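Long-range contacts in MutT/nudix family protein (Shewanella oneidensis, PDB 3GZ8), which acts as an ADP-ribose-dependent transcriptional regulator of NAD metabolism, the present chain being its ligand-binding NUDIX domain: residues 22-27 and 57-62; 30-35 and 110-115; 38-43 and 128-133; 87-92 and 105-110. One frame throughout, in Å; residues are numbered along the deposited sequence.

Contact 1 (22-27 and 57-62); sequences LLTVDA and GGFIDE. With APR (adenosine-5-diphosphoribose), chain E.
Phe59 lies between Thr24 and the adenine of ADP-ribose, and its atoms trace the pocket one after another. CB and CG sit against C2 of the base, and CD1 of Phe59 is 3.4 Å from N1 of the base and also near the carbonyl oxygen of Leu23. CE1 approaches C6 of the adenine at 3.3 Å, while CE2 reaches the linker instead, 3.3 Å from O5D of the ligand. At the far end CZ comes under C5 of the base and meets CD1 of Leu22, which arrives at the ring edge. The face turned from the adenine takes CG2 of Thr24 as a CH-pi contact, 3.9 Å from the centroid of the Phe59 ring and offset toward the rim.

Behind the ring the two strands run antiparallel. Val25 N donates to Gly58 O at 2.9 Å, and Gly58 N returns a bond to Val25 O. A water bridges Leu23 O and Ile60 N.

Asp26 grips the terminal ribose: its OD1 accepts from O3D and its OD2 from O2D of the ligand, 2.7 Å each, with Thr106 also bonded to OD2. A carboxylate matched to two vicinal hydroxyls, with the Phe59 ring lying over the base, is consistent with recognition of ADP-ribose at both ends.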
# COMPACT_ATOMS: atom_id res chain seq x y z
N LEU A 22 -6.81 -7.50 -4.46
CA LEU A 22 -7.50 -6.22 -4.72
C LEU A 22 -6.65 -5.09 -4.22
O LEU A 22 -6.07 -5.17 -3.14
CB LEU A 22 -8.85 -6.13 -4.02
CG LEU A 22 -10.00 -7.11 -4.33
CD1 LEU A 22 -11.29 -6.37 -3.99
CD2 LEU A 22 -10.05 -7.59 -5.78
N LEU A 23 -6.61 -4.02 -5.00
CA LEU A 23 -5.78 -2.88 -4.69
C LEU A 23 -6.63 -1.64 -4.77
O LEU A 23 -7.23 -1.36 -5.81
CB LEU A 23 -4.67 -2.81 -5.72
CG LEU A 23 -3.41 -1.97 -5.57
CD1 LEU A 23 -3.06 -1.60 -4.11
CD2 LEU A 23 -2.28 -2.78 -6.22
N THR A 24 -6.71 -0.91 -3.67
CA THR A 24 -7.59 0.25 -3.60
C THR A 24 -6.92 1.40 -2.89
O THR A 24 -5.83 1.25 -2.31
CB THR A 24 -8.92 -0.09 -2.88
OG1 THR A 24 -8.66 -0.64 -1.59
CG2 THR A 24 -9.75 -1.11 -3.69
N VAL A 25 -7.56 2.57 -2.96
CA VAL A 25 -7.20 3.72 -2.15
C VAL A 25 -8.42 4.17 -1.37
O VAL A 25 -9.55 3.87 -1.78
CB VAL A 25 -6.63 4.90 -2.98
CG1 VAL A 25 -5.43 4.46 -3.80
CG2 VAL A 25 -7.69 5.52 -3.86
N ASP A 26 -8.21 4.87 -0.26
CA ASP A 26 -9.32 5.44 0.51
C ASP A 26 -8.86 6.80 1.01
O ASP A 26 -7.65 7.02 1.13
CB ASP A 26 -9.67 4.56 1.70
CG ASP A 26 -10.55 3.39 1.33
OD1 ASP A 26 -11.69 3.61 0.87
OD2 ASP A 26 -10.12 2.24 1.53
N ALA A 27 -9.79 7.70 1.29
CA ALA A 27 -9.39 8.99 1.84
C ALA A 27 -10.25 9.33 3.03
O ALA A 27 -11.48 9.13 2.99
CB ALA A 27 -9.48 10.10 0.80
N GLY A 57 -13.43 6.01 -1.83
CA GLY A 57 -12.24 5.28 -2.25
C GLY A 57 -12.41 4.67 -3.63
O GLY A 57 -13.28 5.12 -4.41
N GLY A 58 -11.60 3.66 -3.96
CA GLY A 58 -11.73 3.04 -5.25
C GLY A 58 -10.51 2.36 -5.84
O GLY A 58 -9.44 2.28 -5.21
N PHE A 59 -10.69 1.89 -7.07
CA PHE A 59 -9.67 1.13 -7.78
C PHE A 59 -8.84 2.00 -8.71
O PHE A 59 -9.32 3.01 -9.26
CB PHE A 59 -10.33 0.03 -8.59
CG PHE A 59 -10.99 -1.02 -7.76
CD1 PHE A 59 -10.26 -2.10 -7.29
CD2 PHE A 59 -12.35 -0.92 -7.44
CE1 PHE A 59 -10.86 -3.08 -6.52
CE2 PHE A 59 -12.96 -1.87 -6.65
CZ PHE A 59 -12.22 -2.98 -6.20
N ILE A 60 -7.61 1.56 -8.91
CA ILE A 60 -6.70 2.22 -9.81
C ILE A 60 -7.21 2.11 -11.24
O ILE A 60 -7.68 1.06 -11.65
CB ILE A 60 -5.30 1.58 -9.70
CG1 ILE A 60 -4.70 1.89 -8.33
CG2 ILE A 60 -4.37 2.05 -10.85
CD1 ILE A 60 -3.52 0.98 -7.98
N ASP A 61 -7.12 3.18 -12.01
CA ASP A 61 -7.47 3.09 -13.43
C ASP A 61 -6.20 3.39 -14.23
O ASP A 61 -5.86 4.56 -14.44
CB ASP A 61 -8.61 4.06 -13.74
CG ASP A 61 -9.13 3.95 -15.18
OD1 ASP A 61 -8.35 3.56 -16.09
OD2 ASP A 61 -10.32 4.28 -15.40
N GLU A 62 -5.49 2.35 -14.66
CA GLU A 62 -4.21 2.53 -15.40
C GLU A 62 -4.33 3.35 -16.69
O GLU A 62 -3.34 3.82 -17.23
CB GLU A 62 -3.58 1.19 -15.75
CG GLU A 62 -3.14 0.36 -14.57
CD GLU A 62 -2.52 -0.94 -15.02
OE1 GLU A 62 -1.94 -0.96 -16.12
OE2 GLU A 62 -2.60 -1.94 -14.28
N1 APR E . -10.42 -4.00 -10.06
C2 APR E . -10.78 -2.92 -10.79
N3 APR E . -12.06 -2.51 -10.91
C4 APR E . -13.06 -3.18 -10.26
C5 APR E . -12.73 -4.35 -9.43
C6 APR E . -11.32 -4.75 -9.37
N6 APR E . -10.96 -5.84 -8.62
N7 APR E . -13.87 -4.82 -8.92
C8 APR E . -14.86 -4.01 -9.36
N9 APR E . -14.38 -3.04 -10.17
C1' APR E . -15.18 -2.00 -10.84
C2' APR E . -16.55 -2.51 -11.25
O2' APR E . -16.94 -1.83 -12.45
C3' APR E . -17.48 -2.07 -10.14
O3' APR E . -18.80 -1.84 -10.62
O4' APR E . -15.41 -0.93 -9.92
C4' APR E . -16.81 -0.78 -9.67
C5' APR E . -16.93 -0.55 -8.19
O5' APR E . -16.42 0.78 -7.97
PA APR E . -16.58 1.39 -6.50
O1A APR E . -18.02 1.26 -6.03
O2A APR E . -15.92 2.73 -6.54
O3A APR E . -15.62 0.31 -5.78
PB APR E . -15.77 -0.11 -4.24
O1B APR E . -16.74 -1.23 -4.14
O2B APR E . -15.94 1.21 -3.53
O5D APR E . -14.37 -0.79 -3.83
C5D APR E . -13.33 0.01 -3.25
O4D APR E . -12.98 -1.53 -1.44
O1D APR E . -11.51 -2.70 -0.05
C1D APR E . -12.41 -1.59 -0.14
O2D APR E . -11.81 0.15 1.40
C2D APR E . -11.70 -0.26 0.02
O3D APR E . -13.18 1.69 -0.30
C3D APR E . -12.39 0.69 -0.96
C4D APR E . -13.35 -0.19 -1.74
O HOH W 1 -6.71 -1.47 -8.47

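Contact 2 (30-35 and 110-115); sequences FTYHDQ and TALMSY
His33 and Tyr115 stack face to face just past the parallel pairing of Phe30 with Leu112. Their centroids lie 3.7 Å apart with the planes at 13°, and CE1 of His33 sits over the centre of the Tyr115 ring, whereas CD2 of Tyr115 falls toward the rim of the imidazole. Both rings leave their backbones the same way, CG anti to the backbone N (chi1 175° for His33, 170° for Tyr115), which brings the two rings over one another.

One step inward, the Thr31 hydroxyl donates to Met113 O at 2.8 Å. The same Met113 carbonyl receives a bond from a water. A second water joins Tyr32 O to Tyr115 N, so solvent continues the pairing where direct backbone bonds give out.

Farther in, the strands are held directly: Phe30 N donates to Ala111 O at 2.8 Å, and Met113 N to Phe30 O at 2.9 Å. On the face that carries Phe30 and Leu112, CD1 of Leu112 touches both CB of Phe30 and, at 3.9 Å, CE2 of Tyr32.

The next shell sets these groups in place. Helix 145-156 covers Phe30 and Leu112 through Leu156, while Trp130 packs on Thr31 and Met113 from the other face and also meets the Tyr115 ring. This is the parallel pairing of strands 22-33 and 104-113 inside the mixed sheet, an arrangement characteristic of the alpha/beta/alpha NUDIX fold.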
# COMPACT_ATOMS: atom_id res chain seq x y z
N PHE A 30 -11.05 15.60 6.70
CA PHE A 30 -11.61 16.26 7.84
C PHE A 30 -11.82 17.75 7.57
O PHE A 30 -11.05 18.38 6.81
CB PHE A 30 -10.68 16.10 9.05
CG PHE A 30 -10.67 14.71 9.69
CD1 PHE A 30 -11.82 14.12 10.14
CD2 PHE A 30 -9.46 14.05 9.92
CE1 PHE A 30 -11.79 12.87 10.77
CE2 PHE A 30 -9.42 12.80 10.55
CZ PHE A 30 -10.59 12.22 10.98
N THR A 31 -12.84 18.33 8.20
CA THR A 31 -13.02 19.76 8.18
C THR A 31 -13.64 20.25 9.49
O THR A 31 -14.27 19.47 10.20
CB THR A 31 -13.87 20.26 6.96
OG1 THR A 31 -13.81 21.68 6.89
CG2 THR A 31 -15.33 19.88 7.11
N TYR A 32 -13.44 21.52 9.79
CA TYR A 32 -14.25 22.23 10.80
C TYR A 32 -15.31 23.08 10.10
O TYR A 32 -14.99 24.01 9.35
CB TYR A 32 -13.38 23.08 11.72
CG TYR A 32 -12.48 22.24 12.60
CD1 TYR A 32 -12.98 21.65 13.77
CD2 TYR A 32 -11.14 22.00 12.25
CE1 TYR A 32 -12.16 20.85 14.59
CE2 TYR A 32 -10.32 21.20 13.06
CZ TYR A 32 -10.83 20.63 14.22
OH TYR A 32 -10.02 19.85 15.01
N HIS A 33 -16.57 22.73 10.31
CA HIS A 33 -17.70 23.38 9.66
C HIS A 33 -18.79 23.67 10.70
O HIS A 33 -19.36 22.72 11.26
CB HIS A 33 -18.24 22.46 8.57
CG HIS A 33 -19.47 22.96 7.89
ND1 HIS A 33 -19.49 24.12 7.13
CD2 HIS A 33 -20.72 22.44 7.81
CE1 HIS A 33 -20.70 24.29 6.63
NE2 HIS A 33 -21.47 23.29 7.03
N ASP A 34 -19.08 24.96 10.91
CA ASP A 34 -20.03 25.39 11.95
C ASP A 34 -19.42 25.04 13.31
O ASP A 34 -20.10 24.48 14.18
CB ASP A 34 -21.41 24.71 11.82
CG ASP A 34 -22.35 25.41 10.82
OD1 ASP A 34 -22.30 26.67 10.72
OD2 ASP A 34 -23.17 24.69 10.17
N GLN A 35 -18.13 25.34 13.45
CA GLN A 35 -17.32 25.00 14.63
C GLN A 35 -17.05 23.48 14.79
O GLN A 35 -16.17 23.09 15.59
CB GLN A 35 -17.95 25.56 15.92
CG GLN A 35 -18.39 27.04 15.86
CD GLN A 35 -19.11 27.50 17.16
OE1 GLN A 35 -20.17 26.95 17.55
NE2 GLN A 35 -18.52 28.50 17.83
N THR A 110 -5.26 11.03 4.00
CA THR A 110 -5.99 11.87 4.90
C THR A 110 -5.68 13.34 4.64
O THR A 110 -4.60 13.68 4.16
CB THR A 110 -5.70 11.49 6.39
OG1 THR A 110 -6.57 12.22 7.25
CG2 THR A 110 -4.26 11.81 6.80
N ALA A 111 -6.64 14.21 4.90
CA ALA A 111 -6.31 15.61 4.95
C ALA A 111 -7.22 16.31 5.94
O ALA A 111 -8.34 15.86 6.19
CB ALA A 111 -6.39 16.26 3.56
N LEU A 112 -6.72 17.41 6.50
CA LEU A 112 -7.55 18.36 7.22
C LEU A 112 -7.67 19.59 6.33
O LEU A 112 -6.65 20.05 5.81
CB LEU A 112 -6.91 18.72 8.56
CG LEU A 112 -7.54 19.88 9.34
CD1 LEU A 112 -8.96 19.49 9.82
CD2 LEU A 112 -6.61 20.35 10.52
N MET A 113 -8.88 20.12 6.16
CA MET A 113 -9.12 21.18 5.17
C MET A 113 -10.33 22.07 5.51
O MET A 113 -11.10 21.75 6.41
CB MET A 113 -9.38 20.54 3.81
CG MET A 113 -10.53 19.52 3.87
SD MET A 113 -11.01 18.74 2.33
CE MET A 113 -11.35 20.15 1.29
N SER A 114 -10.49 23.16 4.76
CA SER A 114 -11.66 24.02 4.89
C SER A 114 -12.82 23.37 4.19
O SER A 114 -12.64 22.61 3.25
CB SER A 114 -11.39 25.40 4.32
OG SER A 114 -10.21 25.95 4.89
N TYR A 115 -14.02 23.67 4.67
CA TYR A 115 -15.26 23.10 4.14
C TYR A 115 -15.45 23.42 2.65
O TYR A 115 -15.20 24.53 2.21
CB TYR A 115 -16.43 23.64 4.95
CG TYR A 115 -17.77 23.34 4.37
CD1 TYR A 115 -18.45 24.28 3.57
CD2 TYR A 115 -18.39 22.12 4.64
CE1 TYR A 115 -19.70 23.98 3.04
CE2 TYR A 115 -19.62 21.81 4.12
CZ TYR A 115 -20.27 22.73 3.32
OH TYR A 115 -21.50 22.39 2.81
O HOH W 2 -10.69 23.48 8.93
O HOH W 3 -13.84 25.10 7.30

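Contact 3 (38-43 and 128-133); sequences KVLLVQ and VKWWPL
Leu40 and Trp130 pair within the antiparallel union of strands 36-44 and 125-132, part of the mixed beta sheet of the NUDIX fold. CD1 of Leu40 stands over the indole, 3.9 Å from the centroid of the five-membered ring of Trp130 and 13° off its normal, a CH-pi contact. Leu40 CG is anti to the backbone N (chi1 -173°), and this branch also brings CD1 to 3.7 Å from CG2 of Val128, tying tryptophan and valine together on one face. Val42 CG1 meets the same valine methyl. Thr80 of helix 68-80 packs on Leu40, Val42 and Val128, while the indole nitrogen of Trp130 is bonded to Gln116 O.

Four backbone bonds fix the register. Val39 and Trp131 exchange one pair, with Val39 N to Trp131 O at 2.8 Å; Leu41 and Lys129 exchange the other, with Leu41 N to Lys129 O at 3.0 Å.

On the opposite face Leu41 crosses Trp131 at about a right angle, and CB, CG and CD1 of the leucine all gather around CD1 of that indole. Trp53 meets Trp131 edge to face.

At the end of the pairing, right before helix 133-137, the extended chain of Lys38 touches Pro132 and crosses Trp130 at about a right angle, Lys38 CB lying 3.9 Å from Trp130 CB.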
# COMPACT_ATOMS: atom_id res chain seq x y z
N LYS A 38 -15.91 17.54 11.13
CA LYS A 38 -16.65 16.66 10.26
C LYS A 38 -15.74 15.83 9.34
O LYS A 38 -14.61 16.23 9.02
CB LYS A 38 -17.68 17.44 9.46
CG LYS A 38 -18.65 18.21 10.32
CD LYS A 38 -19.58 19.09 9.51
CE LYS A 38 -20.63 19.74 10.41
NZ LYS A 38 -21.71 20.35 9.61
N VAL A 39 -16.25 14.66 8.95
CA VAL A 39 -15.56 13.77 8.04
C VAL A 39 -16.48 13.52 6.84
O VAL A 39 -17.71 13.44 7.02
CB VAL A 39 -15.14 12.43 8.74
CG1 VAL A 39 -16.34 11.59 9.07
CG2 VAL A 39 -14.17 11.61 7.86
N LEU A 40 -15.87 13.43 5.66
CA LEU A 40 -16.56 13.27 4.37
C LEU A 40 -16.85 11.80 4.10
O LEU A 40 -15.93 10.99 4.03
CB LEU A 40 -15.69 13.79 3.22
CG LEU A 40 -16.29 13.86 1.82
CD1 LEU A 40 -17.46 14.88 1.75
CD2 LEU A 40 -15.17 14.26 0.86
N LEU A 41 -18.13 11.48 3.97
CA LEU A 41 -18.57 10.12 3.70
C LEU A 41 -19.48 10.12 2.47
O LEU A 41 -20.18 11.11 2.20
CB LEU A 41 -19.31 9.52 4.92
CG LEU A 41 -18.59 9.37 6.27
CD1 LEU A 41 -19.47 8.61 7.28
CD2 LEU A 41 -17.22 8.67 6.14
N VAL A 42 -19.45 9.01 1.74
CA VAL A 42 -20.31 8.81 0.59
C VAL A 42 -21.27 7.66 0.88
O VAL A 42 -20.97 6.76 1.68
CB VAL A 42 -19.51 8.49 -0.71
CG1 VAL A 42 -18.68 9.71 -1.15
CG2 VAL A 42 -18.63 7.22 -0.55
N GLN A 43 -22.44 7.69 0.23
CA GLN A 43 -23.33 6.57 0.39
C GLN A 43 -23.16 5.62 -0.79
O GLN A 43 -23.28 6.05 -1.92
CB GLN A 43 -24.78 7.03 0.59
CG GLN A 43 -25.70 5.86 0.89
CD GLN A 43 -27.12 6.28 1.26
OE1 GLN A 43 -27.75 5.61 2.07
NE2 GLN A 43 -27.62 7.38 0.68
N VAL A 128 -23.49 12.03 -0.62
CA VAL A 128 -22.23 12.43 -0.03
C VAL A 128 -22.56 13.50 1.00
O VAL A 128 -23.45 14.34 0.78
CB VAL A 128 -21.23 12.95 -1.11
CG1 VAL A 128 -21.83 14.11 -1.94
CG2 VAL A 128 -19.91 13.36 -0.49
N LYS A 129 -21.88 13.45 2.14
CA LYS A 129 -22.12 14.42 3.19
C LYS A 129 -20.94 14.52 4.15
O LYS A 129 -20.33 13.52 4.45
CB LYS A 129 -23.41 14.06 3.98
CG LYS A 129 -23.67 14.95 5.19
CD LYS A 129 -25.14 15.01 5.55
CE LYS A 129 -25.48 14.08 6.71
NZ LYS A 129 -25.54 14.75 8.06
N TRP A 130 -20.66 15.71 4.64
CA TRP A 130 -19.80 15.88 5.80
C TRP A 130 -20.61 15.60 7.05
O TRP A 130 -21.52 16.35 7.38
CB TRP A 130 -19.26 17.29 5.89
CG TRP A 130 -18.46 17.72 4.73
CD1 TRP A 130 -18.91 18.38 3.62
CD2 TRP A 130 -17.05 17.60 4.59
NE1 TRP A 130 -17.85 18.67 2.78
CE2 TRP A 130 -16.70 18.22 3.36
CE3 TRP A 130 -16.04 17.04 5.38
CZ2 TRP A 130 -15.39 18.26 2.90
CZ3 TRP A 130 -14.73 17.10 4.93
CH2 TRP A 130 -14.42 17.70 3.70
N TRP A 131 -20.28 14.49 7.71
CA TRP A 131 -20.88 14.06 8.96
C TRP A 131 -20.03 14.50 10.15
O TRP A 131 -18.81 14.33 10.14
CB TRP A 131 -20.97 12.54 8.98
CG TRP A 131 -22.01 11.95 8.05
CD1 TRP A 131 -21.82 11.55 6.76
CD2 TRP A 131 -23.39 11.69 8.36
NE1 TRP A 131 -23.00 11.06 6.24
CE2 TRP A 131 -23.98 11.14 7.19
CE3 TRP A 131 -24.19 11.88 9.50
CZ2 TRP A 131 -25.33 10.75 7.14
CZ3 TRP A 131 -25.54 11.50 9.44
CH2 TRP A 131 -26.09 10.93 8.27
N PRO A 132 -20.68 15.03 11.21
CA PRO A 132 -19.98 15.29 12.48
C PRO A 132 -19.34 14.00 12.99
O PRO A 132 -19.99 12.95 12.93
CB PRO A 132 -21.12 15.72 13.43
CG PRO A 132 -22.20 16.25 12.52
CD PRO A 132 -22.11 15.38 11.27
N LEU A 133 -18.10 14.07 13.49
CA LEU A 133 -17.34 12.85 13.80
C LEU A 133 -18.04 11.96 14.80
O LEU A 133 -18.09 10.73 14.62
CB LEU A 133 -15.89 13.15 14.24
CG LEU A 133 -14.95 11.95 14.51
CD1 LEU A 133 -14.77 11.09 13.30
CD2 LEU A 133 -13.60 12.36 15.07

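Contact 4 (87-92 and 105-110); sequences IEQLCT and VTVCYT
A classic beta bulge interrupts the antiparallel hairpin of strands 88-95 and 104-113, where Leu90 and Cys91 both face Cys108. The carbonyl of Cys108 serves both: Leu90 N donates to Cys108 O at 2.7 Å, and Cys91 N adds a weak bond to the same oxygen. Cys108 N answers with a bond to Cys91 O, and so the pairing resumes one residue out of step. Before the bulge, Glu88 and Thr110 form a regular hydrogen-bonded pair, in which Thr110 N reaches Glu88 O at 2.8 Å.

Tyr109 and Ile87 face helix 68-80. CB of Tyr109 is met by CG1 of Ile87 at 3.6 Å, the two side chains crossing at about a right angle. CG of Gln89 lies 4.0 Å above the ring plane of Tyr109, displaced toward the rim. Leu68 and Val72 of the helix also pack on this tyrosine. On the other face Leu90, whose CD2 is near SG of Cys108, turns to helix 145-156, and the Glu88 carboxylate forms a salt bridge with Arg155 of that helix.

Toward the far end the hairpin enters the dimer interface and the ligand pocket. Thr92 OG1 is hydrogen-bonded to its counterpart in the second subunit, and Thr106 touches the bound ADP-ribose. Within the hairpin, Thr92 is spread over two valines: its OG1 lies 3.7 Å from CG1 of Val107, and its CG2 lies 3.7 Å from CG1 of Val105.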
# COMPACT_ATOMS: atom_id res chain seq x y z
N ILE A 87 -2.89 16.08 -0.02
CA ILE A 87 -3.29 14.72 0.38
C ILE A 87 -2.05 14.06 0.97
O ILE A 87 -0.95 14.16 0.40
CB ILE A 87 -3.96 13.94 -0.83
CG1 ILE A 87 -4.82 12.78 -0.37
CG2 ILE A 87 -2.94 13.42 -1.84
CD1 ILE A 87 -6.06 13.15 0.41
N GLU A 88 -2.18 13.44 2.14
CA GLU A 88 -1.05 12.73 2.72
C GLU A 88 -1.42 11.30 3.06
O GLU A 88 -2.55 10.99 3.46
CB GLU A 88 -0.39 13.46 3.91
CG GLU A 88 -1.11 13.32 5.22
CD GLU A 88 -0.34 13.95 6.40
OE1 GLU A 88 -0.46 13.43 7.54
OE2 GLU A 88 0.38 14.94 6.20
N GLN A 89 -0.44 10.44 2.87
CA GLN A 89 -0.62 9.03 3.07
C GLN A 89 -0.76 8.82 4.53
O GLN A 89 -0.01 9.40 5.30
CB GLN A 89 0.60 8.29 2.55
CG GLN A 89 0.26 6.91 2.06
CD GLN A 89 1.38 6.31 1.31
OE1 GLN A 89 1.48 6.44 0.09
NE2 GLN A 89 2.27 5.66 2.03
N LEU A 90 -1.75 8.02 4.91
CA LEU A 90 -2.04 7.74 6.32
C LEU A 90 -1.48 6.38 6.74
O LEU A 90 -0.65 6.30 7.62
CB LEU A 90 -3.54 7.82 6.59
CG LEU A 90 -4.01 7.44 8.01
CD1 LEU A 90 -3.45 8.34 9.11
CD2 LEU A 90 -5.48 7.51 8.03
N CYS A 91 -1.97 5.31 6.11
CA CYS A 91 -1.50 3.97 6.38
C CYS A 91 -2.05 3.07 5.28
O CYS A 91 -3.03 3.44 4.58
CB CYS A 91 -2.03 3.48 7.73
SG CYS A 91 -3.80 3.37 7.69
N THR A 92 -1.43 1.90 5.15
CA THR A 92 -1.82 0.88 4.22
C THR A 92 -2.28 -0.34 5.01
O THR A 92 -1.55 -0.87 5.84
CB THR A 92 -0.66 0.56 3.28
OG1 THR A 92 -0.35 1.73 2.50
CG2 THR A 92 -0.99 -0.61 2.33
N VAL A 105 -5.74 -5.00 -0.39
CA VAL A 105 -4.86 -3.94 0.08
C VAL A 105 -5.48 -2.57 -0.18
O VAL A 105 -5.85 -2.25 -1.30
CB VAL A 105 -3.46 -3.98 -0.62
CG1 VAL A 105 -2.63 -2.79 -0.17
CG2 VAL A 105 -2.69 -5.27 -0.30
N THR A 106 -5.58 -1.75 0.85
CA THR A 106 -6.01 -0.37 0.61
C THR A 106 -4.97 0.61 1.16
O THR A 106 -4.41 0.43 2.25
CB THR A 106 -7.41 -0.04 1.21
OG1 THR A 106 -7.95 1.13 0.57
CG2 THR A 106 -7.34 0.22 2.72
N VAL A 107 -4.72 1.64 0.37
CA VAL A 107 -3.79 2.69 0.75
C VAL A 107 -4.62 3.88 1.20
O VAL A 107 -5.26 4.52 0.39
CB VAL A 107 -2.88 3.06 -0.45
CG1 VAL A 107 -1.81 4.04 -0.05
CG2 VAL A 107 -2.25 1.79 -1.04
N CYS A 108 -4.63 4.18 2.49
CA CYS A 108 -5.47 5.26 2.98
C CYS A 108 -4.73 6.59 3.05
O CYS A 108 -3.58 6.64 3.46
CB CYS A 108 -6.08 4.92 4.36
SG CYS A 108 -7.53 5.96 4.84
N TYR A 109 -5.42 7.65 2.66
CA TYR A 109 -4.90 8.99 2.72
C TYR A 109 -5.76 9.85 3.63
O TYR A 109 -6.87 9.46 4.00
CB TYR A 109 -4.93 9.59 1.33
CG TYR A 109 -3.88 9.02 0.41
CD1 TYR A 109 -2.66 9.68 0.22
CD2 TYR A 109 -4.10 7.82 -0.26
CE1 TYR A 109 -1.69 9.15 -0.63
CE2 TYR A 109 -3.14 7.29 -1.12
CZ TYR A 109 -1.96 7.94 -1.30
OH TYR A 109 -1.03 7.38 -2.13
N THR A 110 -5.26 11.03 4.00
CA THR A 110 -5.99 11.87 4.90
C THR A 110 -5.68 13.34 4.64
O THR A 110 -4.60 13.68 4.16
CB THR A 110 -5.70 11.49 6.39
OG1 THR A 110 -6.57 12.22 7.25
CG2 THR A 110 -4.26 11.81 6.80

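All four contacts belong to one mixed sheet of the NUDIX domain. Strand 22-33 serves contact 1 with its beginning and contact 2 with its end, their centres about 23 Å apart, and strand 104-113 likewise runs from contact 4 into contact 2, which share Thr110. Contact 1 closes before contact 4 opens along the chain; contact 4 is nested inside the loops closed by contacts 2 and 3. Contacts 1 and 4, centres about 11 Å apart, touch at the ligand pocket and both reach the second subunit. Contacts 2 and 3, also about 11 Å apart, meet at the other end. The sheet thus links the ADP-ribose and dimer end to the end where contacts 2 and 3 lie.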